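Local coordinates for protein putative invasin (Yersinia pseudotuberculosis IP 31758, PDB 5N40) that probably acts as a bacterial surface adhesin, an invasin relative that carries a C-type lectin-like domain behind immunoglobulin-like domains, at residues Asn114-Ile119 against Ser228-Met233; Pro295-Gln300 against Trp305-Val310. The protein carries 1 engineered substitution. All coordinates share one frame; numbering follows the deposited sequence.

How the contacts relate
Followed from the N terminus, the chain first reaches 114-119, whose short strand 116-118 edges a sheet of the second immunoglobulin-like domain beside strand 209-217. Contact 1 closes a long loop: the 108 intervening residues hold most of that domain, and 228-233 belongs to the C-type lectin-like adhesion domain. Contact 2 opens later, inside this last domain, where segment 305-310 returns to the start of helix 298-301 and closes a short loop of four residues. The two loops neither nest nor cross. Contact 1 ties two domains together, contact 2 folds one locally, and Met233 packs on Trp305 to join them, Met233 CG to Trp305 CD1 3.5 Å.

Contact 1 (Asn114-Ile119 against Ser228-Met233); sequences NARKNI and SMWGNM
Arg116 meets Trp230 with its guanidinium group, which lies against the rim of the indole. Trp230 CE3 sits over the centre of one guanidinium face, 3.7 Å from Arg116 CZ, and the two planes are steeply inclined at 67°. Seen from the indole, the arginine comes in at the ring edge and not over its face. The side chain is stretched out, with CG anti to the backbone N and the chain extended as far as NE, and this carries the charged end across to 228-233. There Arg116 NH2 stands 3.1 Å from Gly231 O, which lies near the guanidinium plane.

Farther along the strand, Asn118 and Asn232 lay their amide groups over one another, the planes 23° apart, and Asn118 OD1 also approaches Asn232 CB at 3.3 Å.

Partners outside the two segments position Arg116 and Asn118. Arg116 NE donates to Asn217 OD1 and NH2 forms a salt bridge with Asp223, while Asn217 ND2 also binds Asn118 OD1, so one residue of strand 209-217 holds both side chains. At the root of the arginine, an Asx turn steadies the backbone: Asn114 OD1 accepts from Arg116 N at 3.0 Å with a nearly straight angle of 172°.

The edge of the second immunoglobulin-like domain thus meets a loop of the adhesion domain through a small interface of polar and planar groups. The positive charge of Arg116 is probably offset by Asp223, and with Asn217 hydrogen-bonded to both Arg116 and Asn118, directional bonds set the groups through which the domains meet.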
loop_
_atom_site.group_PDB
_atom_site.type_symbol
_atom_site.label_atom_id
_atom_site.label_comp_id
_atom_site.label_asym_id
_atom_site.label_seq_id
_atom_site.Cartn_x
_atom_site.Cartn_y
_atom_site.Cartn_z
ATOM N N ASN A 114 6.200 10.314 1.999
ATOM C CA ASN A 114 7.202 9.938 2.990
ATOM C C ASN A 114 7.035 8.454 3.246
ATOM O O ASN A 114 5.907 7.981 3.425
ATOM C CB ASN A 114 7.055 10.737 4.293
ATOM C CG ASN A 114 8.250 10.562 5.226
ATOM O OD1 ASN A 114 8.752 9.454 5.425
ATOM N ND2 ASN A 114 8.719 11.671 5.790
ATOM N N ALA A 115 8.148 7.724 3.265
ATOM C CA ALA A 115 8.084 6.270 3.330
ATOM C C ALA A 115 7.773 5.751 4.723
ATOM O O ALA A 115 7.429 4.574 4.855
ATOM C CB ALA A 115 9.396 5.652 2.847
ATOM N N ARG A 116 7.876 6.592 5.752
ATOM C CA ARG A 116 7.670 6.159 7.129
ATOM C C ARG A 116 6.806 7.180 7.846
ATOM O O ARG A 116 7.186 8.350 7.957
ATOM C CB ARG A 116 9.003 5.985 7.861
ATOM C CG ARG A 116 8.837 5.575 9.319
ATOM C CD ARG A 116 10.162 5.383 10.017
ATOM N NE ARG A 116 9.930 5.081 11.421
ATOM C CZ ARG A 116 10.815 5.258 12.396
ATOM N NH1 ARG A 116 12.020 5.753 12.130
ATOM N NH2 ARG A 116 10.482 4.953 13.640
ATOM N N LYS A 117 5.651 6.736 8.332
ATOM C CA LYS A 117 4.761 7.586 9.104
ATOM C C LYS A 117 4.278 6.787 10.307
ATOM O O LYS A 117 4.746 5.673 10.563
ATOM C CB LYS A 117 3.598 8.101 8.242
ATOM C CG LYS A 117 4.016 8.968 7.057
ATOM C CD LYS A 117 2.801 9.658 6.422
ATOM C CE LYS A 117 3.185 10.487 5.188
ATOM N NZ LYS A 117 2.046 11.281 4.610
ATOM N N ASN A 118 3.357 7.373 11.063
ATOM C CA ASN A 118 2.794 6.744 12.247
ATOM C C ASN A 118 1.453 6.108 11.914
ATOM O O ASN A 118 0.697 6.617 11.083
ATOM C CB ASN A 118 2.593 7.760 13.377
ATOM C CG ASN A 118 3.857 8.516 13.715
ATOM O OD1 ASN A 118 4.941 7.937 13.788
ATOM N ND2 ASN A 118 3.728 9.831 13.912
ATOM N N ILE A 119 1.151 5.000 12.594
ATOM C CA ILE A 119 -0.181 4.417 12.481
ATOM C C ILE A 119 -1.211 5.497 12.768
ATOM O O ILE A 119 -1.111 6.227 13.761
ATOM C CB ILE A 119 -0.329 3.213 13.427
ATOM C CG1 ILE A 119 0.486 2.031 12.903
ATOM C CG2 ILE A 119 -1.803 2.808 13.563
ATOM C CD1 ILE A 119 0.524 0.832 13.842
ATOM N N SER A 228 12.867 -3.412 18.521
ATOM C CA SER A 228 12.464 -4.533 17.675
ATOM C C SER A 228 11.526 -4.078 16.563
ATOM O O SER A 228 11.703 -4.451 15.397
ATOM C CB SER A 228 11.796 -5.613 18.526
ATOM O OG SER A 228 12.726 -6.221 19.410
ATOM N N MET A 229 10.524 -3.280 16.909
ATOM C CA MET A 229 9.530 -2.792 15.967
ATOM C C MET A 229 9.813 -1.344 15.592
ATOM O O MET A 229 10.610 -0.645 16.228
ATOM C CB MET A 229 8.122 -2.906 16.568
ATOM C CG MET A 229 7.858 -4.183 17.358
ATOM S SD MET A 229 8.108 -5.701 16.411
ATOM C CE MET A 229 6.807 -5.556 15.201
ATOM N N TRP A 230 9.114 -0.888 14.553
ATOM C CA TRP A 230 9.145 0.518 14.158
ATOM C C TRP A 230 8.120 1.285 14.989
ATOM O O TRP A 230 6.924 0.985 14.921
ATOM C CB TRP A 230 8.833 0.661 12.673
ATOM C CG TRP A 230 9.799 -0.026 11.768
ATOM C CD1 TRP A 230 9.699 -1.292 11.256
ATOM C CD2 TRP A 230 11.006 0.525 11.244
ATOM N NE1 TRP A 230 10.778 -1.558 10.449
ATOM C CE2 TRP A 230 11.596 -0.459 10.426
ATOM C CE3 TRP A 230 11.653 1.757 11.395
ATOM C CZ2 TRP A 230 12.801 -0.248 9.763
ATOM C CZ3 TRP A 230 12.844 1.966 10.733
ATOM C CH2 TRP A 230 13.408 0.969 9.929
ATOM N N GLY A 231 8.571 2.294 15.750
ATOM C CA GLY A 231 7.712 2.932 16.730
ATOM C C GLY A 231 7.897 4.438 16.800
ATOM O O GLY A 231 8.845 4.997 16.246
ATOM N N ASN A 232 6.963 5.089 17.508
ATOM C CA ASN A 232 7.042 6.526 17.770
ATOM C C ASN A 232 6.638 6.838 19.204
ATOM O O ASN A 232 5.965 7.837 19.468
ATOM C CB ASN A 232 6.161 7.322 16.804
ATOM C CG ASN A 232 4.684 7.057 17.013
ATOM O OD1 ASN A 232 4.274 5.914 17.218
ATOM N ND2 ASN A 232 3.872 8.114 16.971
ATOM N N MET A 233 7.054 6.000 20.148
ATOM C CA MET A 233 6.706 6.215 21.547
ATOM C C MET A 233 7.168 7.598 21.996
ATOM O O MET A 233 8.219 8.084 21.576
ATOM C CB MET A 233 7.352 5.135 22.416
ATOM C CG MET A 233 7.053 5.234 23.900
ATOM S SD MET A 233 7.959 4.012 24.858
ATOM C CE MET A 233 7.303 2.517 24.110
#

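Contact 2 (Pro295-Gln300 against Trp305-Val310); sequences PLNQIQ and WPTMQV
Thr307 faces the start of helix 298-301 with both branches of its side chain, one polar and one apolar. OG1 lies between the backbone N and the carbonyl carbon (chi1 59°), which aims the hydroxyl at Asn297 and leaves CG2 pointing to Ile299. Thr307 OG1 donates to Asn297 OD1 over a short 2.6 Å, in the carbonyl plane and on a lone pair. The methyl Thr307 CG2 meets Ile299 CG2 at 3.5 Å.

Ile299 packs against the other segment through this same branch, which touches both Thr307 CG2 and Trp305 CB; Ile299 CG2 is 3.7 Å from Trp305 CB. Its backbone takes part as well, since Ile299 O accepts from Trp305 N at 3.0 Å through a bent bond with an angle of 137° at the hydrogen.

Trp305 offers its backbone and CB here, while the indole turns toward other parts of the domain: NE1 donates to Ala234 O, and the ring touches Ser349. Trp305 O receives a CA-H...O contact from Gln300 CA at 3.3 Å.

Both amide atoms of Asn297 are engaged on the same side. Beside the OD1 that accepts from Thr307, Asn297 ND2 donates to Gln300 OE1 at 3.1 Å, reaching that oxygen from above its carbonyl plane. Asn297 lies within the type I' turn from Pro295 to Gln298, at the N-cap position, but its side chain makes no capping bond.

Within the C-type lectin-like domain, the buried hydroxyl of Thr307 and the backbone N of Trp305 are therefore both satisfied by the helix segment. Two hydrogen bonds, with an apolar contact between Ile299 and Thr307 beside them, join the helix start to the loop that follows it over a four-residue connection.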
loop_
_atom_site.group_PDB
_atom_site.type_symbol
_atom_site.label_atom_id
_atom_site.label_comp_id
_atom_site.label_asym_id
_atom_site.label_seq_id
_atom_site.Cartn_x
_atom_site.Cartn_y
_atom_site.Cartn_z
ATOM N N PRO A 295 -5.280 9.196 31.501
ATOM C CA PRO A 295 -5.851 8.191 32.406
ATOM C C PRO A 295 -6.360 6.971 31.642
ATOM O O PRO A 295 -6.320 6.914 30.415
ATOM C CB PRO A 295 -6.992 8.959 33.073
ATOM C CG PRO A 295 -7.480 9.876 32.004
ATOM C CD PRO A 295 -6.254 10.257 31.181
ATOM N N LEU A 296 -6.838 5.977 32.398
ATOM C CA LEU A 296 -7.518 4.815 31.812
ATOM C C LEU A 296 -6.604 4.059 30.846
ATOM O O LEU A 296 -7.039 3.573 29.800
ATOM C CB LEU A 296 -8.808 5.244 31.107
ATOM C CG LEU A 296 -9.662 6.262 31.858
ATOM C CD1 LEU A 296 -10.824 6.686 31.001
ATOM C CD2 LEU A 296 -10.146 5.712 33.199
ATOM N N ASN A 297 -5.329 3.946 31.222
ATOM C CA ASN A 297 -4.278 3.281 30.451
ATOM C C ASN A 297 -3.896 4.034 29.183
ATOM O O ASN A 297 -3.279 3.453 28.272
ATOM C CB ASN A 297 -4.654 1.843 30.092
ATOM C CG ASN A 297 -3.436 0.981 29.866
ATOM O OD1 ASN A 297 -2.403 1.187 30.499
ATOM N ND2 ASN A 297 -3.541 0.020 28.955
ATOM N N GLN A 298 -4.232 5.318 29.091
ATOM C CA GLN A 298 -3.755 6.112 27.971
ATOM C C GLN A 298 -2.269 6.430 28.082
ATOM O O GLN A 298 -1.676 6.885 27.100
ATOM C CB GLN A 298 -4.600 7.384 27.846
ATOM C CG GLN A 298 -5.987 7.080 27.269
ATOM C CD GLN A 298 -6.893 8.281 27.161
ATOM O OE1 GLN A 298 -7.217 8.730 26.058
ATOM N NE2 GLN A 298 -7.341 8.792 28.302
ATOM N N ILE A 299 -1.639 6.158 29.226
ATOM C CA ILE A 299 -0.181 6.149 29.257
ATOM C C ILE A 299 0.340 5.177 28.209
ATOM O O ILE A 299 1.375 5.425 27.580
ATOM C CB ILE A 299 0.324 5.806 30.672
ATOM C CG1 ILE A 299 0.054 6.980 31.636
ATOM C CG2 ILE A 299 1.807 5.460 30.668
ATOM C CD1 ILE A 299 0.868 8.232 31.348
ATOM N N GLN A 300 -0.387 4.084 27.975
ATOM C CA GLN A 300 -0.047 3.130 26.925
ATOM C C GLN A 300 -0.676 3.490 25.578
ATOM O O GLN A 300 0.018 3.511 24.553
ATOM C CB GLN A 300 -0.475 1.718 27.344
ATOM C CG GLN A 300 -0.061 0.619 26.348
ATOM C CD GLN A 300 -0.877 -0.657 26.503
ATOM O OE1 GLN A 300 -0.991 -1.211 27.594
ATOM N NE2 GLN A 300 -1.449 -1.129 25.402
ATOM N N TRP A 305 3.770 4.083 26.459
ATOM C CA TRP A 305 4.631 3.518 27.499
ATOM C C TRP A 305 4.052 2.200 28.019
ATOM O O TRP A 305 2.831 2.053 28.111
ATOM C CB TRP A 305 4.803 4.490 28.664
ATOM C CG TRP A 305 5.507 5.750 28.308
ATOM C CD1 TRP A 305 5.781 6.209 27.058
ATOM C CD2 TRP A 305 6.017 6.731 29.219
ATOM N NE1 TRP A 305 6.440 7.412 27.130
ATOM C CE2 TRP A 305 6.593 7.757 28.447
ATOM C CE3 TRP A 305 6.045 6.836 30.610
ATOM C CZ2 TRP A 305 7.197 8.875 29.018
ATOM C CZ3 TRP A 305 6.641 7.957 31.179
ATOM C CH2 TRP A 305 7.209 8.956 30.384
ATOM N N PRO A 306 4.900 1.223 28.362
ATOM C CA PRO A 306 4.399 -0.070 28.860
ATOM C C PRO A 306 3.906 0.055 30.294
ATOM O O PRO A 306 4.636 0.529 31.169
ATOM C CB PRO A 306 5.628 -0.980 28.778
ATOM C CG PRO A 306 6.779 -0.040 28.945
ATOM C CD PRO A 306 6.372 1.241 28.275
ATOM N N THR A 307 2.683 -0.419 30.546
ATOM C CA THR A 307 2.027 -0.169 31.829
ATOM C C THR A 307 1.659 -1.433 32.602
ATOM O O THR A 307 1.026 -1.326 33.660
ATOM C CB THR A 307 0.764 0.674 31.623
ATOM O OG1 THR A 307 -0.132 -0.009 30.741
ATOM C CG2 THR A 307 1.108 2.047 31.065
ATOM N N MET A 308 2.027 -2.623 32.125
ATOM C CA MET A 308 1.676 -3.832 32.871
ATOM C C MET A 308 2.430 -3.928 34.193
ATOM O O MET A 308 1.956 -4.589 35.125
ATOM C CB MET A 308 1.945 -5.083 32.030
ATOM C CG MET A 308 0.929 -5.312 30.927
ATOM S SD MET A 308 1.276 -6.813 29.978
ATOM C CE MET A 308 -0.214 -6.950 28.991
ATOM N N GLN A 309 3.590 -3.285 34.304
ATOM C CA GLN A 309 4.391 -3.328 35.516
ATOM C C GLN A 309 4.514 -1.927 36.099
ATOM O O GLN A 309 4.483 -0.925 35.376
ATOM C CB GLN A 309 5.789 -3.911 35.255
ATOM C CG GLN A 309 5.788 -5.233 34.486
ATOM C CD GLN A 309 4.910 -6.303 35.128
ATOM O OE1 GLN A 309 4.573 -6.228 36.313
ATOM N NE2 GLN A 309 4.532 -7.307 34.338
ATOM N N VAL A 310 4.658 -1.868 37.420
ATOM C CA VAL A 310 4.582 -0.590 38.117
ATOM C C VAL A 310 5.834 0.240 37.860
ATOM O O VAL A 310 6.879 -0.258 37.420
ATOM C CB VAL A 310 4.357 -0.814 39.621
ATOM C CG1 VAL A 310 3.101 -1.642 39.833
ATOM C CG2 VAL A 310 5.574 -1.494 40.262
#